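Local coordinates for lipoate-protein ligase, putative (Streptococcus pneumoniae, PDB 1VQZ) that is a putative member of the lipoate-protein ligase family, pairing a ligase domain related to class II tRNA synthetases with a smaller C-terminal domain, at residues I43-N49 with N93-I99; A33-L38 with Y150-M156; V77-I81 with D249-G253. All blocks are in the same frame, centred on the assembly; numbering follows the deposited sequence.

Contact 1 (I43-N49 with N93-I99)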
loop_
_atom_site.group_PDB
_atom_site.type_symbol
_atom_site.label_atom_id
_atom_site.label_comp_id
_atom_site.label_asym_id
_atom_site.label_seq_id
_atom_site.Cartn_x
_atom_site.Cartn_y
_atom_site.Cartn_z
ATOM N N ILE A 43 -12.371 4.601 11.931
ATOM C CA ILE A 43 -12.002 3.235 12.344
ATOM C C ILE A 43 -10.496 3.112 12.458
ATOM O O ILE A 43 -9.750 3.577 11.588
ATOM C CB ILE A 43 -12.551 2.104 11.384
ATOM C CG1 ILE A 43 -14.073 2.190 11.201
ATOM C CG2 ILE A 43 -12.158 0.729 11.933
ATOM C CD1 ILE A 43 -14.643 1.298 10.127
ATOM N N PHE A 44 -10.061 2.508 13.564
ATOM C CA PHE A 44 -8.657 2.300 13.883
ATOM C C PHE A 44 -8.420 0.812 14.198
ATOM O O PHE A 44 -9.196 0.170 14.938
ATOM C CB PHE A 44 -8.228 3.164 15.085
ATOM C CG PHE A 44 -6.784 2.922 15.538
ATOM C CD1 PHE A 44 -5.709 3.230 14.700
ATOM C CD2 PHE A 44 -6.494 2.361 16.801
ATOM C CE1 PHE A 44 -4.386 2.977 15.120
ATOM C CE2 PHE A 44 -5.163 2.117 17.208
ATOM C CZ PHE A 44 -4.128 2.433 16.373
ATOM N N LEU A 45 -7.358 0.268 13.629
ATOM C CA LEU A 45 -6.849 -1.045 14.042
ATOM C C LEU A 45 -5.357 -1.220 13.861
ATOM O O LEU A 45 -4.747 -0.615 12.971
ATOM C CB LEU A 45 -7.556 -2.214 13.341
ATOM C CG LEU A 45 -7.685 -2.296 11.834
ATOM C CD1 LEU A 45 -7.979 -3.718 11.405
ATOM C CD2 LEU A 45 -8.838 -1.359 11.363
ATOM N N LEU A 46 -4.813 -2.080 14.739
ATOM C CA LEU A 46 -3.426 -2.562 14.698
ATOM C C LEU A 46 -3.418 -4.086 14.526
ATOM O O LEU A 46 -4.204 -4.766 15.134
ATOM C CB LEU A 46 -2.707 -2.196 15.983
ATOM C CG LEU A 46 -2.669 -0.705 16.340
ATOM C CD1 LEU A 46 -2.254 -0.434 17.805
ATOM C CD2 LEU A 46 -1.787 -0.004 15.372
ATOM N N TRP A 47 -2.535 -4.605 13.682
ATOM C CA TRP A 47 -2.513 -6.022 13.369
ATOM C C TRP A 47 -1.200 -6.499 12.755
ATOM O O TRP A 47 -0.378 -5.706 12.342
ATOM C CB TRP A 47 -3.711 -6.374 12.478
ATOM C CG TRP A 47 -3.885 -5.461 11.299
ATOM C CD1 TRP A 47 -4.375 -4.175 11.291
ATOM C CD2 TRP A 47 -3.518 -5.759 9.973
ATOM N NE1 TRP A 47 -4.378 -3.678 10.016
ATOM C CE2 TRP A 47 -3.837 -4.625 9.182
ATOM C CE3 TRP A 47 -2.983 -6.888 9.355
ATOM C CZ2 TRP A 47 -3.626 -4.596 7.788
ATOM C CZ3 TRP A 47 -2.757 -6.849 7.947
ATOM C CH2 TRP A 47 -3.118 -5.719 7.194
ATOM N N ILE A 48 -1.030 -7.832 12.724
ATOM C CA ILE A 48 0.240 -8.477 12.458
ATOM C C ILE A 48 0.034 -9.674 11.533
ATOM O O ILE A 48 -0.810 -10.548 11.765
ATOM C CB ILE A 48 0.975 -8.901 13.790
ATOM C CG1 ILE A 48 1.212 -7.668 14.696
ATOM C CG2 ILE A 48 2.276 -9.619 13.474
ATOM C CD1 ILE A 48 1.868 -7.961 16.075
ATOM N N ASN A 49 0.808 -9.662 10.455
ATOM C CA ASN A 49 0.866 -10.757 9.470
ATOM C C ASN A 49 2.058 -11.626 9.709
ATOM O O ASN A 49 3.125 -11.125 10.095
ATOM C CB ASN A 49 1.036 -10.175 8.080
ATOM C CG ASN A 49 -0.181 -9.399 7.615
ATOM O OD1 ASN A 49 -1.325 -9.784 7.927
ATOM N ND2 ASN A 49 0.058 -8.338 6.777
ATOM N N ASN A 93 6.437 -6.997 12.525
ATOM C CA ASN A 93 5.983 -5.837 11.735
ATOM C C ASN A 93 4.576 -5.530 12.162
ATOM O O ASN A 93 3.707 -6.376 12.001
ATOM C CB ASN A 93 6.022 -6.180 10.248
ATOM C CG ASN A 93 5.519 -5.046 9.376
ATOM O OD1 ASN A 93 6.216 -4.074 9.182
ATOM N ND2 ASN A 93 4.341 -5.201 8.805
ATOM N N LEU A 94 4.345 -4.342 12.702
ATOM C CA LEU A 94 3.042 -3.976 13.233
ATOM C C LEU A 94 2.370 -3.063 12.237
ATOM O O LEU A 94 2.848 -1.961 11.974
ATOM C CB LEU A 94 3.176 -3.251 14.581
ATOM C CG LEU A 94 1.868 -2.841 15.270
ATOM C CD1 LEU A 94 0.990 -4.011 15.489
ATOM C CD2 LEU A 94 2.170 -2.107 16.592
ATOM N N ASN A 95 1.271 -3.566 11.680
ATOM C CA ASN A 95 0.435 -2.850 10.710
ATOM C C ASN A 95 -0.558 -1.962 11.435
ATOM O O ASN A 95 -1.083 -2.329 12.476
ATOM C CB ASN A 95 -0.297 -3.883 9.801
ATOM C CG ASN A 95 0.690 -4.724 8.971
ATOM O OD1 ASN A 95 0.807 -5.956 9.125
ATOM N ND2 ASN A 95 1.457 -4.049 8.170
ATOM N N TYR A 96 -0.825 -0.794 10.869
ATOM C CA TYR A 96 -1.846 0.108 11.391
ATOM C C TYR A 96 -2.788 0.444 10.255
ATOM O O TYR A 96 -2.379 0.486 9.057
ATOM C CB TYR A 96 -1.254 1.406 12.020
ATOM C CG TYR A 96 -0.544 2.306 11.031
ATOM C CD1 TYR A 96 0.820 2.154 10.751
ATOM C CD2 TYR A 96 -1.257 3.284 10.337
ATOM C CE1 TYR A 96 1.446 2.972 9.803
ATOM C CE2 TYR A 96 -0.660 4.080 9.404
ATOM C CZ TYR A 96 0.681 3.935 9.130
ATOM O OH TYR A 96 1.214 4.790 8.193
ATOM N N THR A 97 -4.040 0.723 10.636
ATOM C CA THR A 97 -5.089 1.145 9.698
ATOM C C THR A 97 -5.902 2.297 10.288
ATOM O O THR A 97 -6.425 2.173 11.370
ATOM C CB THR A 97 -6.038 -0.003 9.472
ATOM O OG1 THR A 97 -5.299 -1.115 8.978
ATOM C CG2 THR A 97 -7.119 0.356 8.529
ATOM N N ILE A 98 -5.979 3.413 9.571
ATOM C CA ILE A 98 -6.750 4.596 9.961
ATOM C C ILE A 98 -7.728 4.895 8.823
ATOM O O ILE A 98 -7.330 5.363 7.780
ATOM C CB ILE A 98 -5.831 5.793 10.151
ATOM C CG1 ILE A 98 -4.666 5.412 11.072
ATOM C CG2 ILE A 98 -6.571 7.006 10.731
ATOM C CD1 ILE A 98 -3.529 6.385 10.965
ATOM N N ILE A 99 -9.007 4.644 9.065
ATOM C CA ILE A 99 -10.091 4.903 8.120
ATOM C C ILE A 99 -10.990 6.017 8.569
ATOM O O ILE A 99 -11.368 6.107 9.762
ATOM C CB ILE A 99 -10.927 3.641 7.955
ATOM C CG1 ILE A 99 -10.083 2.538 7.292
ATOM C CG2 ILE A 99 -12.195 3.915 7.168
ATOM C CD1 ILE A 99 -10.484 1.146 7.723
HETATM O O HOH W 1 3.162 -8.137 10.017
#
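Trp47 and Thr97 meet through a side-chain hydrogen bond laid over a regular antiparallel pairing of strands 43-47 and 93-99, whose axes approach to 4.7 Å at 166°. The backbone bonds come in reciprocal pairs at Ile43-Ile99, Leu45-Thr97 and Trp47-Asn95; the Ile99 N to Ile43 O bond is almost straight (178°). Between them, at the non-hydrogen-bonded pairs Phe44-Ile98 and Leu46-Tyr96, CA-H...O contacts fill in, the shortest from Leu46 CA to Asn95 O at 3.2 Å.

Among polar side chains the indole makes the main contact. With CG set between the backbone N and carbonyl carbon (chi1 49°), the Trp47 ring leans over the neighbouring strand, and NE1 donates to Thr97 OG1 at 2.9 Å. The hydroxyl lies in the ring plane, an edge-on bond that should hold the indole's rotation; Glu30 of helix 23-36 is the hydroxyl's other partner. Asn95 CB sits over one face, 3.7 Å from the centroid of the six-membered ring, a CH-pi contact. At the far end a water accepts from Asn49 N and lies within hydrogen-bonding distance of Asn93 O, while Asn49 OD1 is bonded to Asn26.

Apolar packing divides between the two faces. Beside the indole, Leu45 runs alongside Thr97, CD2 to CB 3.6 Å, and this face meets helix 23-36. On the other, Leu46 CD2 reaches Tyr96 CB (3.7 Å); farther along, Ile48 CG1 touches Leu94 CD1 at 3.7 Å. Helix 206-220 covers Phe44 and Leu46 there, and Phe113 stacks on Tyr96.

A buried strand pair with helices on both faces is the central-sheet arrangement of the alpha/beta catalytic domain in the lipoyl protein ligase A/B family.

Contact 2 (A33-L38 with Y150-M156). With EDO (1,2-ethanediol), chain N.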
loop_
_atom_site.group_PDB
_atom_site.type_symbol
_atom_site.label_atom_id
_atom_site.label_comp_id
_atom_site.label_asym_id
_atom_site.label_seq_id
_atom_site.Cartn_x
_atom_site.Cartn_y
_atom_site.Cartn_z
ATOM N N ALA A 33 -13.514 -3.258 6.689
ATOM C CA ALA A 33 -13.668 -2.067 7.467
ATOM C C ALA A 33 -13.684 -0.816 6.563
ATOM O O ALA A 33 -14.571 0.037 6.693
ATOM C CB ALA A 33 -12.571 -2.004 8.553
ATOM N N PHE A 34 -12.725 -0.714 5.631
ATOM C CA PHE A 34 -12.620 0.439 4.735
ATOM C C PHE A 34 -13.879 0.605 3.889
ATOM O O PHE A 34 -14.501 1.693 3.845
ATOM C CB PHE A 34 -11.429 0.207 3.828
ATOM C CG PHE A 34 -11.109 1.337 2.876
ATOM C CD1 PHE A 34 -11.374 2.683 3.202
ATOM C CD2 PHE A 34 -10.407 1.053 1.686
ATOM C CE1 PHE A 34 -10.994 3.733 2.332
ATOM C CE2 PHE A 34 -10.033 2.083 0.823
ATOM C CZ PHE A 34 -10.337 3.426 1.150
ATOM N N LYS A 35 -14.317 -0.482 3.259
ATOM C CA LYS A 35 -15.386 -0.404 2.220
ATOM C C LYS A 35 -16.806 -0.762 2.645
ATOM O O LYS A 35 -17.770 -0.350 2.027
ATOM C CB LYS A 35 -14.984 -1.252 1.008
ATOM C CG LYS A 35 -13.716 -0.798 0.363
ATOM C CD LYS A 35 -13.350 -1.676 -0.844
ATOM C CE LYS A 35 -12.084 -1.141 -1.557
ATOM N NZ LYS A 35 -11.610 -2.091 -2.669
ATOM N N HIS A 36 -16.920 -1.494 3.725
ATOM C CA HIS A 36 -18.199 -2.087 4.134
ATOM C C HIS A 36 -18.768 -1.563 5.448
ATOM O O HIS A 36 -19.957 -1.665 5.642
ATOM C CB HIS A 36 -18.036 -3.607 4.256
ATOM C CG HIS A 36 -17.878 -4.302 2.948
ATOM N ND1 HIS A 36 -18.918 -4.957 2.328
ATOM C CD2 HIS A 36 -16.790 -4.478 2.159
ATOM C CE1 HIS A 36 -18.478 -5.492 1.204
ATOM N NE2 HIS A 36 -17.191 -5.225 1.081
ATOM N N LEU A 37 -17.938 -1.031 6.351
ATOM C CA LEU A 37 -18.439 -0.486 7.623
ATOM C C LEU A 37 -18.711 1.014 7.495
ATOM O O LEU A 37 -18.182 1.849 8.254
ATOM C CB LEU A 37 -17.502 -0.753 8.814
ATOM C CG LEU A 37 -17.235 -2.222 9.223
ATOM C CD1 LEU A 37 -16.402 -2.247 10.474
ATOM C CD2 LEU A 37 -18.495 -3.016 9.453
ATOM N N LEU A 38 -19.597 1.323 6.562
ATOM C CA LEU A 38 -19.926 2.699 6.165
ATOM C C LEU A 38 -20.760 3.514 7.187
ATOM O O LEU A 38 -20.893 4.720 7.035
ATOM C CB LEU A 38 -20.664 2.667 4.809
ATOM C CG LEU A 38 -19.826 2.022 3.704
ATOM C CD1 LEU A 38 -20.543 2.081 2.350
ATOM C CD2 LEU A 38 -18.427 2.693 3.628
ATOM N N TYR A 150 -8.025 5.954 -1.486
ATOM C CA TYR A 150 -9.221 6.776 -1.483
ATOM C C TYR A 150 -10.247 6.133 -2.347
ATOM O O TYR A 150 -9.992 5.866 -3.519
ATOM C CB TYR A 150 -8.930 8.163 -2.027
ATOM C CG TYR A 150 -10.150 9.014 -2.168
ATOM C CD1 TYR A 150 -10.684 9.652 -1.073
ATOM C CD2 TYR A 150 -10.801 9.152 -3.397
ATOM C CE1 TYR A 150 -11.816 10.451 -1.169
ATOM C CE2 TYR A 150 -11.957 9.972 -3.512
ATOM C CZ TYR A 150 -12.451 10.614 -2.369
ATOM O OH TYR A 150 -13.561 11.426 -2.413
ATOM N N ILE A 151 -11.390 5.833 -1.751
ATOM C CA ILE A 151 -12.596 5.549 -2.501
ATOM C C ILE A 151 -13.527 6.759 -2.320
ATOM O O ILE A 151 -13.168 7.725 -1.604
ATOM C CB ILE A 151 -13.298 4.301 -1.988
ATOM C CG1 ILE A 151 -13.932 4.588 -0.606
ATOM C CG2 ILE A 151 -12.332 3.116 -2.055
ATOM C CD1 ILE A 151 -14.438 3.301 0.193
ATOM N N ASN A 152 -14.717 6.721 -2.924
ATOM C CA ASN A 152 -15.612 7.903 -2.837
ATOM C C ASN A 152 -16.019 8.093 -1.383
ATOM O O ASN A 152 -16.452 7.170 -0.684
ATOM C CB ASN A 152 -16.830 7.875 -3.793
ATOM N N GLY A 153 -15.740 9.295 -0.923
ATOM C CA GLY A 153 -16.148 9.762 0.373
ATOM C C GLY A 153 -15.429 9.113 1.533
ATOM O O GLY A 153 -15.819 9.361 2.640
ATOM N N ARG A 154 -14.412 8.300 1.278
ATOM C CA ARG A 154 -13.718 7.562 2.335
ATOM C C ARG A 154 -12.211 7.363 2.097
ATOM O O ARG A 154 -11.724 6.940 1.002
ATOM C CB ARG A 154 -14.442 6.230 2.579
ATOM C CG ARG A 154 -13.976 5.479 3.748
ATOM C CD ARG A 154 -14.821 4.225 4.056
ATOM N NE ARG A 154 -15.793 4.573 5.020
ATOM C CZ ARG A 154 -16.023 4.027 6.208
ATOM N NH1 ARG A 154 -15.465 2.927 6.665
ATOM N NH2 ARG A 154 -16.941 4.629 6.935
ATOM N N ILE A 155 -11.455 7.658 3.150
ATOM C CA ILE A 155 -9.998 7.709 3.116
ATOM C C ILE A 155 -9.402 6.661 4.025
ATOM O O ILE A 155 -9.855 6.515 5.159
ATOM C CB ILE A 155 -9.529 9.072 3.626
ATOM C CG1 ILE A 155 -10.104 10.198 2.734
ATOM C CG2 ILE A 155 -7.976 9.130 3.715
ATOM C CD1 ILE A 155 -10.024 11.560 3.311
HETATM N N MSE A 156 -8.392 5.934 3.529
HETATM C CA MSE A 156 -7.608 5.053 4.381
HETATM C C MSE A 156 -6.143 5.420 4.318
HETATM O O MSE A 156 -5.564 5.529 3.250
HETATM C CB MSE A 156 -7.799 3.577 4.010
HETATM C CG MSE A 156 -6.998 2.642 4.885
HETATM SE SE MSE A 156 -7.275 0.718 4.483
HETATM C CE MSE A 156 -6.579 0.757 2.568
HETATM C C1 EDO N . -15.705 -5.977 -1.455
HETATM O O1 EDO N . -15.226 -4.756 -0.901
HETATM C C2 EDO N . -14.589 -6.995 -1.303
HETATM O O2 EDO N . -13.549 -6.768 -2.249
#
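Two extended first torsions bring Phe34 and Arg154 together: the phenylalanine CG stands opposite its backbone N (chi1 -177°), as does the arginine CG (chi1 -171°), and the two side chains run antiparallel alongside one another, Arg154 CG 3.7 Å from Phe34 CE1. A bend at chi3 (-95°) then turns the guanidinium toward the carbonyls of the chain that follows Phe34.

The Phe34 ring is clamped between two side chains of the hairpin. Met156 CB, of a selenomethionine, lies 3.7 Å from the ring centroid over one face, and its SE adds an oblique Met-aromatic contact 4.5 Å from that centroid. Ile151 CD1 covers the opposite face more loosely, 4.2 Å from the centroid, while its CG2 branch touches Phe34 CZ at 3.8 Å. Contacts on both faces probably limit how far the ring can tilt.

The guanidinium gathers carbonyls from the loop after the helix. Its bonds from NH1 and NH2 to Leu37 O are both weak, and the main partner of NH2 is Glu40 O. These carbonyls would probably stabilise the positive charge. Leu38 CD2 rests over one guanidinium face, 3.5 Å from Arg154 NE.

The hairpin turns through a type II beta turn from Ile151 to Arg154, closed by Arg154 N to Ile151 O at 3.2 Å, with Ile151 N bonding Arg154 O in return. The last turn of helix 23-36 packs on the tip of the hairpin formed by strands 141-151 and 154-162, with Ile99 of strand 93-101 touching Ala33, Arg154 and Met156, and helix 231-245 meeting Lys35, His36 and Leu37.

Contact 3 (V77-I81 with D249-G253). With EDO (1,2-ethanediol), chain I; EDO (1,2-ethanediol), chain G; EDO (1,2-ethanediol), chain Q.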
loop_
_atom_site.group_PDB
_atom_site.type_symbol
_atom_site.label_atom_id
_atom_site.label_comp_id
_atom_site.label_asym_id
_atom_site.label_seq_id
_atom_site.Cartn_x
_atom_site.Cartn_y
_atom_site.Cartn_z
ATOM N N VAL A 77 2.399 -14.434 -0.428
ATOM C CA VAL A 77 2.415 -13.322 -1.366
ATOM C C VAL A 77 0.971 -12.834 -1.567
ATOM O O VAL A 77 0.129 -13.562 -2.152
ATOM C CB VAL A 77 3.119 -13.694 -2.718
ATOM C CG1 VAL A 77 3.054 -12.582 -3.720
ATOM C CG2 VAL A 77 4.553 -14.110 -2.477
ATOM N N VAL A 78 0.708 -11.584 -1.138
ATOM C CA VAL A 78 -0.626 -10.977 -1.264
ATOM C C VAL A 78 -0.552 -9.548 -1.797
ATOM O O VAL A 78 0.308 -8.775 -1.395
ATOM C CB VAL A 78 -1.369 -11.046 0.104
ATOM C CG1 VAL A 78 -2.785 -10.473 0.034
ATOM C CG2 VAL A 78 -1.411 -12.510 0.633
ATOM N N ARG A 79 -1.412 -9.225 -2.749
ATOM C CA ARG A 79 -1.503 -7.880 -3.302
ATOM C C ARG A 79 -2.418 -7.058 -2.421
ATOM O O ARG A 79 -3.529 -7.462 -2.133
ATOM C CB ARG A 79 -2.042 -7.954 -4.719
ATOM C CG ARG A 79 -2.133 -6.651 -5.458
ATOM C CD ARG A 79 -2.914 -6.822 -6.708
ATOM N NE ARG A 79 -2.331 -7.697 -7.746
ATOM C CZ ARG A 79 -1.302 -7.392 -8.539
ATOM N NH1 ARG A 79 -0.620 -6.264 -8.387
ATOM N NH2 ARG A 79 -0.936 -8.246 -9.492
ATOM N N ARG A 80 -1.940 -5.897 -1.994
ATOM C CA ARG A 80 -2.761 -4.960 -1.241
ATOM C C ARG A 80 -3.513 -3.965 -2.119
ATOM O O ARG A 80 -3.403 -3.940 -3.398
ATOM C CB ARG A 80 -1.892 -4.220 -0.183
ATOM C CG ARG A 80 -0.817 -3.313 -0.760
ATOM C CD ARG A 80 -0.114 -2.428 0.311
ATOM N NE ARG A 80 0.787 -1.570 -0.456
ATOM C CZ ARG A 80 2.018 -1.899 -0.875
ATOM N NH1 ARG A 80 2.560 -3.048 -0.515
ATOM N NH2 ARG A 80 2.691 -1.060 -1.677
ATOM N N ILE A 81 -4.369 -3.179 -1.462
ATOM C CA ILE A 81 -5.238 -2.257 -2.227
ATOM C C ILE A 81 -4.732 -0.831 -2.309
ATOM O O ILE A 81 -5.438 0.014 -2.812
ATOM C CB ILE A 81 -6.723 -2.315 -1.767
ATOM C CG1 ILE A 81 -6.911 -1.699 -0.376
ATOM C CG2 ILE A 81 -7.211 -3.769 -1.806
ATOM C CD1 ILE A 81 -8.346 -1.667 0.103
ATOM N N ASP A 249 -5.774 -15.079 -9.117
ATOM C CA ASP A 249 -6.262 -14.124 -10.095
ATOM C C ASP A 249 -6.070 -12.679 -9.589
ATOM O O ASP A 249 -5.821 -11.748 -10.378
ATOM C CB ASP A 249 -7.764 -14.305 -10.372
ATOM C CG ASP A 249 -8.106 -15.573 -11.163
ATOM O OD1 ASP A 249 -7.253 -16.148 -11.855
ATOM O OD2 ASP A 249 -9.284 -15.971 -11.104
ATOM N N TRP A 250 -6.228 -12.510 -8.282
ATOM C CA TRP A 250 -6.020 -11.227 -7.665
ATOM C C TRP A 250 -4.532 -10.955 -7.397
ATOM O O TRP A 250 -4.031 -9.878 -7.697
ATOM C CB TRP A 250 -6.830 -11.096 -6.363
ATOM C CG TRP A 250 -6.420 -9.899 -5.574
ATOM C CD1 TRP A 250 -5.691 -9.897 -4.387
ATOM C CD2 TRP A 250 -6.640 -8.529 -5.907
ATOM N NE1 TRP A 250 -5.443 -8.596 -3.992
ATOM C CE2 TRP A 250 -6.009 -7.739 -4.894
ATOM C CE3 TRP A 250 -7.284 -7.869 -6.971
ATOM C CZ2 TRP A 250 -6.022 -6.367 -4.912
ATOM C CZ3 TRP A 250 -7.284 -6.456 -6.984
ATOM C CH2 TRP A 250 -6.670 -5.731 -5.935
ATOM N N ASN A 251 -3.838 -11.901 -6.776
ATOM C CA ASN A 251 -2.463 -11.615 -6.275
ATOM C C ASN A 251 -1.449 -11.503 -7.418
ATOM O O ASN A 251 -0.522 -10.673 -7.362
ATOM C CB ASN A 251 -2.024 -12.695 -5.268
ATOM C CG ASN A 251 -2.810 -12.666 -3.997
ATOM O OD1 ASN A 251 -3.109 -11.606 -3.495
ATOM N ND2 ASN A 251 -3.098 -13.829 -3.432
ATOM N N TYR A 252 -1.642 -12.354 -8.424
ATOM C CA TYR A 252 -0.839 -12.363 -9.653
ATOM C C TYR A 252 -1.721 -11.847 -10.777
ATOM O O TYR A 252 -1.802 -10.640 -10.994
ATOM C CB TYR A 252 -0.336 -13.785 -9.916
ATOM C CG TYR A 252 0.728 -14.215 -8.926
ATOM C CD1 TYR A 252 0.387 -14.711 -7.671
ATOM C CD2 TYR A 252 2.077 -14.124 -9.241
ATOM C CE1 TYR A 252 1.389 -15.127 -6.741
ATOM C CE2 TYR A 252 3.080 -14.528 -8.344
ATOM C CZ TYR A 252 2.729 -15.002 -7.089
ATOM O OH TYR A 252 3.720 -15.386 -6.212
ATOM N N GLY A 253 -2.410 -12.746 -11.478
ATOM C CA GLY A 253 -3.490 -12.340 -12.395
ATOM C C GLY A 253 -3.178 -12.564 -13.855
ATOM O O GLY A 253 -2.024 -12.721 -14.228
HETATM C C1 EDO I . -4.343 -8.366 -11.067
HETATM O O1 EDO I . -4.570 -7.808 -12.394
HETATM C C2 EDO I . -5.503 -8.018 -10.132
HETATM O O2 EDO I . -6.758 -8.601 -10.568
HETATM C C1 EDO G . -8.470 -18.107 -8.490
HETATM O O1 EDO G . -7.305 -17.453 -8.993
HETATM C C2 EDO G . -8.034 -18.953 -7.335
HETATM O O2 EDO G . -6.628 -18.720 -7.246
HETATM C C1 EDO Q . 5.386 -18.176 -9.611
HETATM O O1 EDO Q . 4.236 -18.159 -10.447
HETATM C C2 EDO Q . 5.892 -16.847 -9.054
HETATM O O2 EDO Q . 5.965 -16.883 -7.600
#
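Arg79 and Trp250 interlock where the edge strand 76-79 of a small three-stranded mixed sheet in the ligase fold meets the C-terminal end of the short helix 248-251. The arginine starts extended through CG and CD (chi1 -177°), which lays CD over one face of the indole, 3.8 Å from the centroid of its six-membered ring. The guanidinium plane stands at 79° to the ring, so this is a CH-pi contact rather than a stack. The bend at chi3 (-65°) then aims NE at Trp250 O (2.8 Å), nearly along the carbonyl direction, and NH2 meets a lone pair of Tyr252 O (3.0 Å); both acceptors lie near the guanidinium plane. NH1 turns to Gln59 O.

Trp250 answers by giving NE1 to Arg79 O at 2.9 Å, from above the carbonyl plane. Asn251 bonds the strand backbone: OD1 accepts from Arg79 N while ND2 is held by Phe245 O, which fixes the amide's flip. Tyr252 crosses Val77 at about a right angle. There Val77 CG1 lies 3.8 Å from Tyr252 OH, the hydroxyl that accepts a hydrogen bond from O2 of a 1,2-ethanediol.

Overall arrangement
From the N terminus, helix 23-36 reaches contact 2 first, and strand 42-47 follows directly into contact 1. Strand 93-101 closes contact 1, a loop nested inside the longer one that contact 2 closes when the 150-156 hairpin returns to the helix. Contact 3 starts inside both loops, at 77-81, and closes only at 249-253, so it crosses contacts 1 and 2. Contacts 1 and 2 share the large mixed sheet and touch, as where Ile99 CG2 meets Arg154 NH1. Ile81 joins contact 2 to contact 3 by packing on Phe34 and Met156, tying the small sheet and helix 248-251 to helix 23-36; contacts 1 and 3 stay about 7 Å apart at their nearest atoms.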